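Local coordinates for protein sialidase B (Streptococcus pneumoniae TIGR4, PDB 4XE9) that hydrolyses alpha-(2->3)-, alpha-(2->6)- and alpha-(2->8)-glycosidic linkages of terminal sialic acid residues in oligosaccharides, glycoproteins and glycolipids, at residues A[25-30]-A[138-143]; A[475-480]-A[490-495]; A[584-589]-A[604-609]. The protein carries 1 engineered substitution. All coordinates share one frame; numbering follows the deposited sequence.

Contact 1 (A[25-30]-A[138-143]); sequences DKLSGE and PISNIN
Glu30 and Pro138 run side by side and point the same way, and their aliphatic parts make the main apolar contact between these two loops. Glu30 CB lies 3.6 Å from Pro138 CG, and the CG atoms of Glu30 and Pro138 are 3.7 Å apart. With chi1 at -65°, Glu30 CG stands opposite its own carbonyl carbon, and the extended chain beyond it follows the proline ring out to solvent. A second patch forms where Leu27 CD1 reaches Ser140 CB at 3.8 Å. The residues 138-141 make a type I turn, closed by Asn141 N to Pro138 O.

The direct polar approach is loose: Glu30 OE2 and Asn141 ND2 stand 3.6 Å apart, with carboxylate and amide planes turned 45° to each other. Water does more. One molecule donates to Glu30 O at 2.7 Å and accepts from Ile139 N at 3.1 Å. Another donates to Gly29 O, but its very short approach to Ser140 OG is doubtful.

Both loops carry the chain from one sheet of the concanavalin-like N-terminal domain to the other, and Gln32 of strand 32-39 touches Leu27, Ile139 and Ser140 while bonding Gly29 O through NE2. A small apolar overlap plus bridging water, on a largely exposed surface, implies a join that relies on solvent for much of its polar pairing.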
# COMPACT_ATOMS: atom_id res chain seq x y z
N ASP A 25 -13.22 36.78 20.87
CA ASP A 25 -13.79 37.98 20.28
C ASP A 25 -13.21 38.33 18.90
O ASP A 25 -13.60 39.32 18.29
CB ASP A 25 -13.71 39.19 21.23
CG ASP A 25 -12.29 39.51 21.67
OD1 ASP A 25 -11.32 38.98 21.09
OD2 ASP A 25 -12.14 40.32 22.62
N LYS A 26 -12.29 37.50 18.42
CA LYS A 26 -11.72 37.69 17.08
C LYS A 26 -12.47 36.87 16.04
O LYS A 26 -12.43 37.19 14.84
CB LYS A 26 -10.24 37.30 17.05
CG LYS A 26 -9.55 37.33 18.38
CD LYS A 26 -8.33 38.21 18.32
CE LYS A 26 -8.73 39.67 18.35
NZ LYS A 26 -8.64 40.21 19.73
N LEU A 27 -13.13 35.81 16.48
CA LEU A 27 -13.87 34.93 15.58
C LEU A 27 -15.08 35.67 15.02
O LEU A 27 -15.91 36.18 15.78
CB LEU A 27 -14.33 33.67 16.30
CG LEU A 27 -13.26 32.61 16.54
CD1 LEU A 27 -13.74 31.60 17.57
CD2 LEU A 27 -12.91 31.93 15.22
N SER A 28 -15.19 35.72 13.70
CA SER A 28 -16.29 36.43 13.06
C SER A 28 -16.57 35.82 11.70
O SER A 28 -15.66 35.33 11.02
CB SER A 28 -15.98 37.92 12.95
OG SER A 28 -14.66 38.15 12.50
N GLY A 29 -17.84 35.83 11.31
CA GLY A 29 -18.25 35.21 10.06
C GLY A 29 -18.42 33.72 10.25
O GLY A 29 -18.16 33.19 11.34
N GLU A 30 -18.84 33.03 9.20
CA GLU A 30 -19.20 31.62 9.32
C GLU A 30 -18.16 30.64 8.78
O GLU A 30 -18.34 29.43 8.87
CB GLU A 30 -20.57 31.36 8.68
CG GLU A 30 -21.73 32.07 9.40
CD GLU A 30 -23.09 31.75 8.81
OE1 GLU A 30 -23.17 31.49 7.59
OE2 GLU A 30 -24.09 31.76 9.57
N PRO A 138 -21.26 26.48 11.46
CA PRO A 138 -20.03 27.27 11.65
C PRO A 138 -19.44 26.97 13.03
O PRO A 138 -20.18 26.88 14.01
CB PRO A 138 -20.52 28.72 11.55
CG PRO A 138 -21.81 28.64 10.76
CD PRO A 138 -22.43 27.33 11.19
N ILE A 139 -18.12 26.79 13.10
CA ILE A 139 -17.52 26.29 14.33
C ILE A 139 -17.66 27.23 15.53
O ILE A 139 -17.59 26.79 16.67
CB ILE A 139 -16.04 25.90 14.15
CG1 ILE A 139 -15.18 27.11 13.75
CG2 ILE A 139 -15.92 24.80 13.11
CD1 ILE A 139 -13.67 26.82 13.75
N SER A 140 -17.88 28.51 15.26
CA SER A 140 -18.09 29.49 16.33
C SER A 140 -19.53 29.99 16.40
O SER A 140 -19.84 30.92 17.14
CB SER A 140 -17.12 30.67 16.20
OG SER A 140 -17.40 31.44 15.04
N ASN A 141 -20.42 29.36 15.63
CA ASN A 141 -21.85 29.64 15.72
C ASN A 141 -22.54 28.65 16.64
O ASN A 141 -23.76 28.58 16.70
CB ASN A 141 -22.49 29.60 14.33
CG ASN A 141 -23.71 30.49 14.22
OD1 ASN A 141 -24.26 30.94 15.23
ND2 ASN A 141 -24.15 30.75 12.99
N ILE A 142 -21.75 27.86 17.37
CA ILE A 142 -22.31 26.94 18.35
C ILE A 142 -22.91 27.74 19.53
O ILE A 142 -22.28 28.65 20.06
CB ILE A 142 -21.25 25.92 18.81
CG1 ILE A 142 -20.94 24.95 17.67
CG2 ILE A 142 -21.72 25.14 20.04
CD1 ILE A 142 -19.71 24.11 17.92
N ASN A 143 -24.14 27.38 19.90
CA ASN A 143 -24.89 28.13 20.91
C ASN A 143 -24.17 28.23 22.26
O ASN A 143 -23.95 27.22 22.93
CB ASN A 143 -26.27 27.51 21.11
CG ASN A 143 -27.12 28.29 22.11
OD1 ASN A 143 -27.10 29.52 22.13
ND2 ASN A 143 -27.88 27.57 22.93
O HOH W 1 -17.98 30.55 12.87
O HOH W 2 -16.83 27.88 10.56

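Contact 2 (A[475-480]-A[490-495]); sequences ELTYLI and KSSASI
Leu476 and Ala493 form an antiparallel hydrogen-bonded pair, with Leu476 N to Ala493 O and Ala493 N to Leu476 O both 2.9 Å. Tyr478 and Ser491 repeat this pair of hydrogen bonds two residues on, Ser491 N reaching Tyr478 O at 2.8 Å. The strand axes run 162° apart, close to fully antiparallel.

Side-chain polar bonds gather on the face of Thr477 and Ser492. Glu475 CG sits between its backbone N and carbonyl carbon (chi1 68°), and the extended chain brings the carboxylate between the hydroxyls of Thr477 and Ser492. There OE2 of Glu475 takes two hydroxyl donors: Ser492 OG at 2.8 Å on the syn side, 27° out of plane, and Thr477 OG1 at 2.6 Å on the anti side. Ser492 OG also accepts from Lys490 NZ at 2.7 Å, so it relays between lysine and glutamate, whose charges probably favour each other. A water donates to Glu475 OE1 and to the same serine hydroxyl.

The hairpin supplies the last two strands of a four-stranded blade of the sialidase beta-propeller, and the third BNR (Asp-box) repeat spans its turn.

Apolar packing occupies the other face. The Tyr478 ring presents its edge to Ala493 CB, 3.9 Å from CE2 of Tyr478, and stacks with Trp537 of the next BNR repeat; its OH bonds to Thr516. Ser491 OG turns to the carbonyl oxygens of Gly534 and Glu535. The Leu476 side chain lies about 7 Å from that of Glu503, a predicted active-site residue.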
# COMPACT_ATOMS: atom_id res chain seq x y z
N GLU A 475 4.02 -25.24 0.83
CA GLU A 475 5.41 -25.02 0.45
C GLU A 475 5.72 -23.61 -0.03
O GLU A 475 4.83 -22.85 -0.40
CB GLU A 475 5.83 -25.98 -0.67
CG GLU A 475 5.14 -25.72 -2.00
CD GLU A 475 5.63 -26.63 -3.09
OE1 GLU A 475 5.41 -27.85 -2.98
OE2 GLU A 475 6.25 -26.14 -4.06
N LEU A 476 7.01 -23.29 -0.02
CA LEU A 476 7.50 -22.18 -0.82
C LEU A 476 7.93 -22.80 -2.14
O LEU A 476 8.49 -23.90 -2.17
CB LEU A 476 8.69 -21.50 -0.14
CG LEU A 476 8.40 -20.74 1.15
CD1 LEU A 476 9.65 -20.06 1.67
CD2 LEU A 476 7.30 -19.71 0.93
N THR A 477 7.63 -22.11 -3.23
CA THR A 477 8.00 -22.58 -4.56
C THR A 477 8.89 -21.52 -5.19
O THR A 477 8.41 -20.50 -5.70
CB THR A 477 6.77 -22.80 -5.43
OG1 THR A 477 5.85 -23.65 -4.72
CG2 THR A 477 7.16 -23.47 -6.74
N TYR A 478 10.19 -21.76 -5.14
CA TYR A 478 11.14 -20.83 -5.72
C TYR A 478 11.21 -21.01 -7.22
O TYR A 478 11.35 -22.14 -7.72
CB TYR A 478 12.54 -21.04 -5.12
CG TYR A 478 12.60 -20.80 -3.63
CD1 TYR A 478 12.84 -19.53 -3.12
CD2 TYR A 478 12.43 -21.85 -2.74
CE1 TYR A 478 12.90 -19.31 -1.75
CE2 TYR A 478 12.49 -21.64 -1.37
CZ TYR A 478 12.73 -20.38 -0.89
OH TYR A 478 12.80 -20.20 0.47
N LEU A 479 11.12 -19.91 -7.95
CA LEU A 479 11.24 -19.94 -9.40
C LEU A 479 12.64 -19.47 -9.79
O LEU A 479 13.06 -18.37 -9.43
CB LEU A 479 10.17 -19.05 -10.04
CG LEU A 479 8.74 -19.36 -9.62
CD1 LEU A 479 7.75 -18.52 -10.41
CD2 LEU A 479 8.42 -20.85 -9.78
N ILE A 480 13.36 -20.32 -10.52
CA ILE A 480 14.78 -20.13 -10.77
C ILE A 480 15.08 -20.05 -12.26
O ILE A 480 14.64 -20.89 -13.05
CB ILE A 480 15.60 -21.29 -10.16
CG1 ILE A 480 15.49 -21.27 -8.62
CG2 ILE A 480 17.08 -21.23 -10.59
CD1 ILE A 480 16.06 -22.53 -7.95
N LYS A 490 11.26 -24.81 -11.03
CA LYS A 490 10.91 -24.61 -9.64
C LYS A 490 11.82 -25.39 -8.72
O LYS A 490 12.39 -26.42 -9.10
CB LYS A 490 9.44 -24.96 -9.38
CG LYS A 490 9.05 -26.40 -9.69
CD LYS A 490 9.10 -27.24 -8.43
CE LYS A 490 8.34 -28.54 -8.61
NZ LYS A 490 8.42 -29.32 -7.36
N SER A 491 11.99 -24.88 -7.51
CA SER A 491 12.59 -25.63 -6.42
C SER A 491 11.62 -25.53 -5.27
O SER A 491 11.39 -24.45 -4.72
CB SER A 491 13.95 -25.03 -6.04
OG SER A 491 14.47 -25.67 -4.89
N SER A 492 11.00 -26.66 -4.91
CA SER A 492 10.01 -26.70 -3.84
C SER A 492 10.63 -26.89 -2.47
O SER A 492 11.54 -27.71 -2.29
CB SER A 492 8.97 -27.81 -4.09
OG SER A 492 8.26 -27.59 -5.30
N ALA A 493 10.11 -26.15 -1.49
CA ALA A 493 10.57 -26.25 -0.11
C ALA A 493 9.38 -26.36 0.83
O ALA A 493 8.66 -25.39 1.06
CB ALA A 493 11.44 -25.04 0.26
N SER A 494 9.19 -27.55 1.39
CA SER A 494 8.06 -27.79 2.30
C SER A 494 8.09 -26.89 3.53
O SER A 494 9.15 -26.64 4.11
CB SER A 494 8.03 -29.25 2.74
OG SER A 494 7.40 -30.06 1.77
N ILE A 495 6.92 -26.39 3.92
CA ILE A 495 6.78 -25.69 5.18
C ILE A 495 5.63 -26.34 5.94
O ILE A 495 4.71 -26.88 5.33
CB ILE A 495 6.55 -24.16 4.99
CG1 ILE A 495 5.26 -23.88 4.23
CG2 ILE A 495 7.73 -23.53 4.26
CD1 ILE A 495 5.00 -22.39 4.02
O HOH W 3 6.18 -29.90 -4.82

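Contact 3 (A[584-589]-A[604-609]); sequences GQLVVG and YGIDLP. Engineered in segment 604-609: Gly605 (natural residue Asp).
A chi1 of -60° sets Leu586 CG opposite the carbonyl carbon of its own residue, while Ile606, with chi2 at an unusual -140°, swings CD1 back over the strand. The two branches meet at an angle, Leu586 CD2 lying 3.9 Å from Ile606 CD1. The Tyr604 ring stands on the same side, its CD2 4.4 Å from Leu586 CG. Leu652 and Leu657 near the chain end pack against both Leu586 and Tyr604.

Backbone bonds fix the register. Tyr604 N gives an almost straight bond (174°) to Leu586 O at 2.8 Å, and Leu586 N returns one to Tyr604 O at 3.0 Å. Past the engineered Gly605 (Asp in the natural sequence), paired with Gln585, Ile606 N still reaches Gly584 O at 2.9 Å, now from above the carbonyl plane.

These are the last two strands of a four-stranded propeller blade, joined as a hairpin, with 597-605 at its edge; segment 584-589 begins just after Arg581, a substrate-binding residue by similarity.

Beyond the strand end, water takes over: one molecule donates to Gly584 O at 2.9 Å and to Asp607 O at 2.8 Å, and another bridges Gly584 N and Leu608 O. Asp607 OD1 accepts from Leu608 N at 2.6 Å, and its carboxylate also meets the amides of Gly97 and Lys98 and forms a salt bridge with Lys632. Tyr604 OH bonds to Lys100 N, so this edge of the blade is tied to the N-terminal lectin-like domain.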
# COMPACT_ATOMS: atom_id res chain seq x y z
N GLY A 584 6.03 -0.54 13.63
CA GLY A 584 7.01 -0.85 12.61
C GLY A 584 8.44 -0.79 13.11
O GLY A 584 8.81 0.11 13.86
N GLN A 585 9.25 -1.76 12.69
CA GLN A 585 10.65 -1.79 13.06
C GLN A 585 11.56 -2.20 11.92
O GLN A 585 11.18 -2.99 11.05
CB GLN A 585 10.88 -2.77 14.22
CG GLN A 585 10.28 -2.31 15.54
CD GLN A 585 10.65 -3.21 16.68
OE1 GLN A 585 11.30 -4.24 16.49
NE2 GLN A 585 10.22 -2.85 17.89
N LEU A 586 12.77 -1.66 11.95
CA LEU A 586 13.87 -2.26 11.23
C LEU A 586 14.69 -2.97 12.28
O LEU A 586 15.01 -2.40 13.33
CB LEU A 586 14.74 -1.20 10.54
CG LEU A 586 14.07 -0.29 9.51
CD1 LEU A 586 15.14 0.50 8.74
CD2 LEU A 586 13.20 -1.08 8.55
N VAL A 587 15.02 -4.23 12.03
CA VAL A 587 15.76 -5.02 13.01
C VAL A 587 17.06 -5.43 12.35
O VAL A 587 17.05 -6.08 11.31
CB VAL A 587 14.96 -6.26 13.40
CG1 VAL A 587 15.68 -7.03 14.51
CG2 VAL A 587 13.56 -5.86 13.85
N VAL A 588 18.17 -5.01 12.95
CA VAL A 588 19.50 -5.27 12.40
C VAL A 588 20.08 -6.52 13.05
O VAL A 588 20.19 -6.60 14.27
CB VAL A 588 20.43 -4.07 12.66
CG1 VAL A 588 21.83 -4.32 12.05
CG2 VAL A 588 19.82 -2.79 12.12
N GLY A 589 20.45 -7.48 12.21
CA GLY A 589 21.02 -8.72 12.70
C GLY A 589 22.45 -8.88 12.25
O GLY A 589 22.79 -8.57 11.10
N TYR A 604 15.08 -0.81 15.58
CA TYR A 604 14.78 0.61 15.39
C TYR A 604 13.29 0.85 15.19
O TYR A 604 12.69 0.32 14.25
CB TYR A 604 15.55 1.16 14.19
CG TYR A 604 15.08 2.52 13.76
CD1 TYR A 604 15.49 3.66 14.44
CD2 TYR A 604 14.20 2.67 12.70
CE1 TYR A 604 15.05 4.91 14.05
CE2 TYR A 604 13.76 3.92 12.31
CZ TYR A 604 14.18 5.03 13.00
OH TYR A 604 13.73 6.27 12.62
N GLY A 605 12.69 1.65 16.05
CA GLY A 605 11.28 1.98 15.93
C GLY A 605 11.03 3.02 14.85
O GLY A 605 11.49 4.15 14.95
N ILE A 606 10.31 2.62 13.80
CA ILE A 606 10.02 3.53 12.68
C ILE A 606 9.13 4.70 13.11
O ILE A 606 9.32 5.84 12.68
CB ILE A 606 9.40 2.75 11.50
CG1 ILE A 606 10.44 1.75 10.96
CG2 ILE A 606 8.89 3.70 10.39
CD1 ILE A 606 10.49 1.62 9.45
N ASP A 607 8.18 4.41 13.99
CA ASP A 607 7.32 5.41 14.61
C ASP A 607 6.74 4.72 15.85
O ASP A 607 7.22 3.66 16.24
CB ASP A 607 6.21 5.84 13.63
CG ASP A 607 5.55 7.15 14.02
OD1 ASP A 607 5.67 7.59 15.18
OD2 ASP A 607 4.91 7.77 13.14
N LEU A 608 5.69 5.29 16.44
CA LEU A 608 5.16 4.77 17.71
C LEU A 608 4.73 3.31 17.61
O LEU A 608 4.32 2.85 16.54
CB LEU A 608 3.97 5.62 18.19
CG LEU A 608 4.19 7.13 18.15
CD1 LEU A 608 2.99 7.85 18.76
CD2 LEU A 608 5.49 7.58 18.84
N PRO A 609 4.83 2.57 18.72
CA PRO A 609 4.35 1.18 18.72
C PRO A 609 2.87 1.07 18.33
O PRO A 609 2.45 0.03 17.81
CB PRO A 609 4.54 0.75 20.17
CG PRO A 609 5.72 1.56 20.64
CD PRO A 609 5.56 2.91 19.95
O HOH W 4 4.79 2.32 13.88
O HOH W 5 7.65 0.88 16.35

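Contact 1 is a surface contact between irregular loops of the N-terminal domain, with its centre about 65 Å from that of contact 2 and about 44 Å from that of contact 3. Contacts 2 and 3 are mostly buried and both pair the last two strands of a propeller blade, in different blades, with nearest atoms about 18 Å apart. Backbone ladders dominate in the two hairpins, whereas in contact 1 a water bridge between backbone atoms takes that place. Contact 2 adds a charged and hydroxyl network on one face of its sheet. Contact 3 lacks this across its strands and instead sends polar groups to residues 97-100, in the domain that holds contact 1.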